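Local coordinates for protein branched-chain-amino-acid aminotransferase (Pseudomonas sp. UW4, PDB 6JIF) that catalyses, as a pyridoxal-5'-phosphate-dependent enzyme, the reversible transfer of amino groups between branched-chain amino acids and 2-oxo acids, at residues B[102-107]-B[115-120]; B[148-153]-B[165-170]. All coordinates share one frame; numbering follows the deposited sequence.

Overall arrangement
Both contacts lie in the same part of the chain, with centres about 11 Å apart, and they touch. Contact 1 joins two successive helices, 96-109 and 117-130; contact 2 comes later in the chain, after helix 117-130, and pairs the hairpin strands 143-153 and 164-174 of a large antiparallel sheet. The helices lie against one face of that sheet, where Met103 CE reaches Val150 CG2 at 3.5 Å and Phe120 packs on Pro148. Contact 1 is partly buried, with a glutamine amide at its outer side and sulfur and hydrocarbon within; contact 2 is buried throughout, backbone bonds flanked by apolar side chains. Contact 1 also includes Arg102, which binds the cofactor phosphate, while contact 2 reaches the second subunit on its other face.

Contact 1. Residues B[102-107]-B[115-120]; sequences RMQRSC and VDTEQF. With PLP (pyridoxal-5'-phosphate), chain D.
The helical turns of 102-107 meet 115-120, where a loop passes into the next helix, the backbones coming nearest at Gln104 and Val115 with CA atoms 6.5 Å apart. Gln104 spans that gap. Its chain runs out extended beyond CG, and Gln104 NE2 spends both N-H groups across the contact: one goes to Thr117 OG1 (3.0 Å, 157°), the other to Val115 O (3.0 Å, 162°). Both acceptors lie close to the amide plane, so the two bonds fix its rotation and tie the helix to the start of its successor. Asp116 is the N-cap there, Asp116 OD1 accepting from Gln119 N at 3.0 Å. Deeper in, Met103 bends at chi3 (73°) and brings Met103 CE within 3.8 Å of Phe120 CE2, at the ring edge; with SD beside the same edge this is a Met-aromatic contact. Met103 CE also rests on Val115 CG2 at 4.0 Å. Arg102 turns the other way, to the cofactor: Arg102 NH1 gives PLP O2P a 2.7 Å bond and NH2 a weak one, while Glu79 and Pro265 O hold further guanidinium hydrogens. Met103 and Phe120 pack against strands 76-85 and 143-153, joining the helix pair to the sheet.

Contact 2. Residues B[148-153]-B[165-170]; sequences PFVIGV and FIFSIF
Phe149 lays its ring alongside Ser168, Phe149 CZ 3.7 Å from Ser168 CB, and Phe149 CE1 goes on to touch Phe170 CD2 at 3.8 Å, the two phenylalanine side chains crossing at about a right angle. With chi1 at 58°, CG sits between the backbone N and carbonyl carbon, which carries the ring over the neighbouring strand. Segments 148-153 and 165-170 run antiparallel, their axes 4.7 Å apart at closest. Phe149 with Ser168 and Ile151 with Ile166 are hydrogen-bonded pairs, each joined by two N-H...O bonds; Phe149 N to Ser168 O is 2.9 Å. On the Phe149 face, Ile151 and Ile166 lie side by side, Ile151 CG1 to Ile166 CB 3.9 Å, and Val153 crosses the end of Ile166. On the other face Pro148 CB meets the edge of the Phe167 ring at CE1 (3.8 Å) and Ile169 CG1 at 3.7 Å, while Val150 CG2 approaches Phe167 CD1 at 3.6 Å; helix 117-130 covers Pro148 and Ile169. Phe149 also meets His72 of the second subunit, and Ser168 OG bonds to Tyr42 O on the adjoining strand. With these backbone groups paired, Pro148 and Val150 bonded on to strand 76-85, and mostly hydrocarbon on both faces, the hairpin is suited to lie between helices and dimer partner, away from water.

Contact 1. Residues B[102-107]-B[115-120]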
loop_
_atom_site.group_PDB
_atom_site.type_symbol
_atom_site.label_atom_id
_atom_site.label_comp_id
_atom_site.label_asym_id
_atom_site.label_seq_id
_atom_site.Cartn_x
_atom_site.Cartn_y
_atom_site.Cartn_z
ATOM N N ARG B 102 -0.737 -17.387 6.977
ATOM C CA ARG B 102 -0.137 -16.159 6.494
ATOM C C ARG B 102 -1.141 -15.025 6.492
ATOM O O ARG B 102 -0.790 -13.879 6.782
ATOM C CB ARG B 102 0.467 -16.335 5.093
ATOM C CG ARG B 102 1.262 -15.071 4.694
ATOM C CD ARG B 102 2.137 -15.408 3.417
ATOM N NE ARG B 102 1.248 -15.765 2.293
ATOM C CZ ARG B 102 1.650 -16.350 1.164
ATOM N NH1 ARG B 102 2.917 -16.659 1.038
ATOM N NH2 ARG B 102 0.785 -16.598 0.175
ATOM N N MET B 103 -2.387 -15.303 6.130
ATOM C CA MET B 103 -3.331 -14.211 6.116
ATOM C C MET B 103 -3.623 -13.736 7.531
ATOM O O MET B 103 -3.894 -12.558 7.732
ATOM C CB MET B 103 -4.616 -14.610 5.391
ATOM C CG MET B 103 -5.321 -13.389 4.770
ATOM S SD MET B 103 -6.835 -13.766 3.847
ATOM C CE MET B 103 -7.859 -14.119 5.288
ATOM N N GLN B 104 -3.614 -14.643 8.511
ATOM C CA GLN B 104 -3.746 -14.185 9.895
ATOM C C GLN B 104 -2.639 -13.193 10.233
ATOM O O GLN B 104 -2.890 -12.157 10.865
ATOM C CB GLN B 104 -3.755 -15.384 10.845
ATOM C CG GLN B 104 -4.994 -16.282 10.659
ATOM C CD GLN B 104 -4.830 -17.729 11.072
ATOM O OE1 GLN B 104 -3.793 -18.147 11.637
ATOM N NE2 GLN B 104 -5.871 -18.517 10.808
ATOM N N ARG B 105 -1.410 -13.463 9.765
ATOM C CA ARG B 105 -0.346 -12.526 10.083
ATOM C C ARG B 105 -0.517 -11.213 9.298
ATOM O O ARG B 105 -0.237 -10.145 9.841
ATOM C CB ARG B 105 1.009 -13.193 9.832
ATOM C CG ARG B 105 1.096 -14.596 10.487
ATOM C CD ARG B 105 2.532 -15.106 10.540
ATOM N NE ARG B 105 3.155 -15.083 9.212
ATOM C CZ ARG B 105 3.174 -16.144 8.394
ATOM N NH1 ARG B 105 2.625 -17.294 8.781
ATOM N NH2 ARG B 105 3.717 -16.060 7.192
ATOM N N SER B 106 -0.957 -11.262 8.016
ATOM C CA SER B 106 -1.123 -9.998 7.269
ATOM C C SER B 106 -2.251 -9.138 7.876
ATOM O O SER B 106 -2.140 -7.905 8.036
ATOM C CB SER B 106 -1.440 -10.284 5.795
ATOM O OG SER B 106 -0.448 -11.156 5.228
ATOM N N CYS B 107 -3.347 -9.797 8.247
ATOM C CA CYS B 107 -4.435 -9.111 8.932
ATOM C C CYS B 107 -3.923 -8.466 10.202
ATOM O O CYS B 107 -4.203 -7.300 10.460
ATOM C CB CYS B 107 -5.556 -10.119 9.276
ATOM S SG CYS B 107 -6.626 -10.505 7.861
ATOM N N VAL B 115 -9.287 -14.333 10.175
ATOM C CA VAL B 115 -10.152 -15.450 9.820
ATOM C C VAL B 115 -9.465 -16.697 10.351
ATOM O O VAL B 115 -8.334 -16.988 9.946
ATOM C CB VAL B 115 -10.369 -15.532 8.305
ATOM C CG1 VAL B 115 -11.322 -16.712 7.927
ATOM C CG2 VAL B 115 -10.917 -14.219 7.802
ATOM N N ASP B 116 -10.137 -17.413 11.271
ATOM C CA ASP B 116 -9.521 -18.606 11.841
ATOM C C ASP B 116 -9.387 -19.695 10.771
ATOM O O ASP B 116 -10.050 -19.694 9.735
ATOM C CB ASP B 116 -10.299 -19.116 13.062
ATOM C CG ASP B 116 -11.705 -19.550 12.732
ATOM O OD1 ASP B 116 -11.923 -20.720 12.283
ATOM O OD2 ASP B 116 -12.615 -18.720 12.960
ATOM N N THR B 117 -8.467 -20.611 11.036
ATOM C CA THR B 117 -8.019 -21.538 10.004
ATOM C C THR B 117 -9.142 -22.447 9.508
ATOM O O THR B 117 -9.271 -22.680 8.302
ATOM C CB THR B 117 -6.859 -22.359 10.560
ATOM O OG1 THR B 117 -5.766 -21.485 10.790
ATOM C CG2 THR B 117 -6.453 -23.481 9.543
ATOM N N GLU B 118 -9.997 -22.947 10.407
ATOM C CA GLU B 118 -11.020 -23.879 9.916
ATOM C C GLU B 118 -12.080 -23.138 9.112
ATOM O O GLU B 118 -12.481 -23.610 8.054
ATOM C CB GLU B 118 -11.642 -24.697 11.059
ATOM C CG GLU B 118 -10.665 -25.775 11.603
ATOM C CD GLU B 118 -9.994 -26.629 10.475
ATOM O OE1 GLU B 118 -10.705 -27.327 9.701
ATOM O OE2 GLU B 118 -8.741 -26.590 10.348
ATOM N N GLN B 119 -12.450 -21.916 9.539
ATOM C CA GLN B 119 -13.327 -21.056 8.739
ATOM C C GLN B 119 -12.728 -20.785 7.354
ATOM O O GLN B 119 -13.413 -20.890 6.314
ATOM C CB GLN B 119 -13.576 -19.758 9.514
ATOM C CG GLN B 119 -14.412 -18.630 8.851
ATOM C CD GLN B 119 -14.546 -17.318 9.739
ATOM O OE1 GLN B 119 -13.964 -17.211 10.847
ATOM N NE2 GLN B 119 -15.323 -16.340 9.240
ATOM N N PHE B 120 -11.436 -20.427 7.330
ATOM C CA PHE B 120 -10.761 -20.112 6.082
ATOM C C PHE B 120 -10.799 -21.300 5.134
ATOM O O PHE B 120 -11.210 -21.165 3.973
ATOM C CB PHE B 120 -9.321 -19.667 6.395
ATOM C CG PHE B 120 -8.509 -19.243 5.179
ATOM C CD1 PHE B 120 -7.846 -20.212 4.396
ATOM C CD2 PHE B 120 -8.402 -17.920 4.819
ATOM C CE1 PHE B 120 -7.074 -19.844 3.295
ATOM C CE2 PHE B 120 -7.654 -17.539 3.724
ATOM C CZ PHE B 120 -6.981 -18.479 2.966
HETATM N N1 PLP D . 7.309 -12.995 -3.084
HETATM C C2 PLP D . 6.404 -11.978 -3.029
HETATM C C2A PLP D . 6.953 -10.590 -2.935
HETATM C C3 PLP D . 5.034 -12.244 -3.000
HETATM O O3 PLP D . 4.144 -11.208 -2.888
HETATM C C4 PLP D . 4.578 -13.586 -3.080
HETATM C C4A PLP D . 3.120 -13.939 -2.852
HETATM C C5 PLP D . 5.560 -14.594 -3.159
HETATM C C6 PLP D . 6.884 -14.274 -3.142
HETATM C C5A PLP D . 5.264 -16.051 -3.324
HETATM O O4P PLP D . 4.425 -16.507 -2.332
HETATM P P PLP D . 3.649 -17.881 -2.565
HETATM O O1P PLP D . 4.636 -18.974 -2.896
HETATM O O2P PLP D . 3.016 -18.117 -1.185
HETATM O O3P PLP D . 2.633 -17.766 -3.697
#

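Contact 2. Residues B[148-153]-B[165-170]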
loop_
_atom_site.group_PDB
_atom_site.type_symbol
_atom_site.label_atom_id
_atom_site.label_comp_id
_atom_site.label_asym_id
_atom_site.label_seq_id
_atom_site.Cartn_x
_atom_site.Cartn_y
_atom_site.Cartn_z
ATOM N N PRO B 148 -8.490 -15.424 -1.979
ATOM C CA PRO B 148 -9.098 -14.821 -0.776
ATOM C C PRO B 148 -8.481 -13.464 -0.512
ATOM O O PRO B 148 -7.323 -13.218 -0.842
ATOM C CB PRO B 148 -8.740 -15.777 0.374
ATOM C CG PRO B 148 -8.176 -17.063 -0.319
ATOM C CD PRO B 148 -7.619 -16.570 -1.657
ATOM N N PHE B 149 -9.277 -12.592 0.127
ATOM C CA PHE B 149 -8.783 -11.275 0.494
ATOM C C PHE B 149 -9.674 -10.696 1.588
ATOM O O PHE B 149 -10.845 -11.044 1.710
ATOM C CB PHE B 149 -8.711 -10.320 -0.714
ATOM C CG PHE B 149 -10.033 -10.089 -1.453
ATOM C CD1 PHE B 149 -10.572 -11.054 -2.298
ATOM C CD2 PHE B 149 -10.682 -8.857 -1.362
ATOM C CE1 PHE B 149 -11.752 -10.803 -2.985
ATOM C CE2 PHE B 149 -11.898 -8.597 -2.043
ATOM C CZ PHE B 149 -12.414 -9.576 -2.870
ATOM N N VAL B 150 -9.071 -9.843 2.393
ATOM C CA VAL B 150 -9.768 -9.143 3.459
ATOM C C VAL B 150 -9.520 -7.643 3.243
ATOM O O VAL B 150 -8.392 -7.236 2.941
ATOM C CB VAL B 150 -9.282 -9.574 4.847
ATOM C CG1 VAL B 150 -10.045 -8.781 5.933
ATOM C CG2 VAL B 150 -9.510 -11.075 5.038
ATOM N N ILE B 151 -10.591 -6.836 3.339
ATOM C CA ILE B 151 -10.480 -5.409 3.043
ATOM C C ILE B 151 -11.288 -4.593 4.066
ATOM O O ILE B 151 -12.378 -5.009 4.461
ATOM C CB ILE B 151 -10.957 -5.096 1.609
ATOM C CG1 ILE B 151 -12.372 -5.576 1.357
ATOM C CG2 ILE B 151 -9.949 -5.559 0.554
ATOM C CD1 ILE B 151 -12.954 -4.856 0.145
ATOM N N GLY B 152 -10.777 -3.408 4.431
ATOM C CA GLY B 152 -11.487 -2.489 5.337
ATOM C C GLY B 152 -12.529 -1.689 4.580
ATOM O O GLY B 152 -12.237 -1.083 3.548
ATOM N N VAL B 153 -13.756 -1.687 5.090
ATOM C CA VAL B 153 -14.890 -1.049 4.433
ATOM C C VAL B 153 -15.732 -0.315 5.475
ATOM O O VAL B 153 -15.439 -0.314 6.681
ATOM C CB VAL B 153 -15.760 -2.068 3.653
ATOM C CG1 VAL B 153 -14.877 -2.892 2.599
ATOM C CG2 VAL B 153 -16.471 -2.995 4.590
ATOM N N PHE B 165 -15.382 -4.935 7.877
ATOM C CA PHE B 165 -14.453 -5.578 6.953
ATOM C C PHE B 165 -15.199 -6.596 6.078
ATOM O O PHE B 165 -16.243 -7.098 6.443
ATOM C CB PHE B 165 -13.259 -6.261 7.686
ATOM C CG PHE B 165 -12.477 -5.345 8.579
ATOM C CD1 PHE B 165 -12.918 -5.098 9.861
ATOM C CD2 PHE B 165 -11.297 -4.770 8.123
ATOM C CE1 PHE B 165 -12.220 -4.217 10.687
ATOM C CE2 PHE B 165 -10.589 -3.892 8.940
ATOM C CZ PHE B 165 -11.045 -3.644 10.217
ATOM N N ILE B 166 -14.638 -6.885 4.908
ATOM C CA ILE B 166 -15.130 -7.928 4.016
ATOM C C ILE B 166 -14.039 -8.980 3.860
ATOM O O ILE B 166 -12.875 -8.652 3.610
ATOM C CB ILE B 166 -15.548 -7.357 2.643
ATOM C CG1 ILE B 166 -16.911 -6.695 2.778
ATOM C CG2 ILE B 166 -15.567 -8.463 1.546
ATOM C CD1 ILE B 166 -17.322 -5.905 1.549
ATOM N N PHE B 167 -14.420 -10.260 3.991
ATOM C CA PHE B 167 -13.568 -11.400 3.637
ATOM C C PHE B 167 -14.238 -12.068 2.436
ATOM O O PHE B 167 -15.417 -12.387 2.487
ATOM C CB PHE B 167 -13.440 -12.367 4.824
ATOM C CG PHE B 167 -12.793 -13.664 4.455
ATOM C CD1 PHE B 167 -11.641 -13.666 3.675
ATOM C CD2 PHE B 167 -13.351 -14.867 4.854
ATOM C CE1 PHE B 167 -11.034 -14.877 3.295
ATOM C CE2 PHE B 167 -12.759 -16.094 4.497
ATOM C CZ PHE B 167 -11.612 -16.114 3.745
ATOM N N SER B 168 -13.541 -12.146 1.315
ATOM C CA SER B 168 -14.174 -12.724 0.145
ATOM C C SER B 168 -13.169 -13.646 -0.554
ATOM O O SER B 168 -11.956 -13.543 -0.378
ATOM C CB SER B 168 -14.700 -11.588 -0.766
ATOM O OG SER B 168 -15.269 -12.020 -1.988
ATOM N N ILE B 169 -13.686 -14.590 -1.318
ATOM C CA ILE B 169 -12.819 -15.479 -2.091
ATOM C C ILE B 169 -13.475 -15.657 -3.457
ATOM O O ILE B 169 -14.592 -16.180 -3.546
ATOM C CB ILE B 169 -12.590 -16.872 -1.446
ATOM C CG1 ILE B 169 -12.285 -16.758 0.061
ATOM C CG2 ILE B 169 -11.545 -17.727 -2.248
ATOM C CD1 ILE B 169 -12.331 -18.068 0.781
ATOM N N PHE B 170 -12.756 -15.293 -4.522
ATOM C CA PHE B 170 -13.224 -15.696 -5.844
ATOM C C PHE B 170 -12.205 -16.654 -6.454
ATOM O O PHE B 170 -11.113 -16.845 -5.926
ATOM C CB PHE B 170 -13.512 -14.483 -6.761
ATOM C CG PHE B 170 -12.334 -13.624 -7.088
ATOM C CD1 PHE B 170 -11.514 -13.929 -8.182
ATOM C CD2 PHE B 170 -12.094 -12.436 -6.380
ATOM C CE1 PHE B 170 -10.433 -13.124 -8.531
ATOM C CE2 PHE B 170 -10.983 -11.646 -6.743
ATOM C CZ PHE B 170 -10.155 -12.003 -7.814
#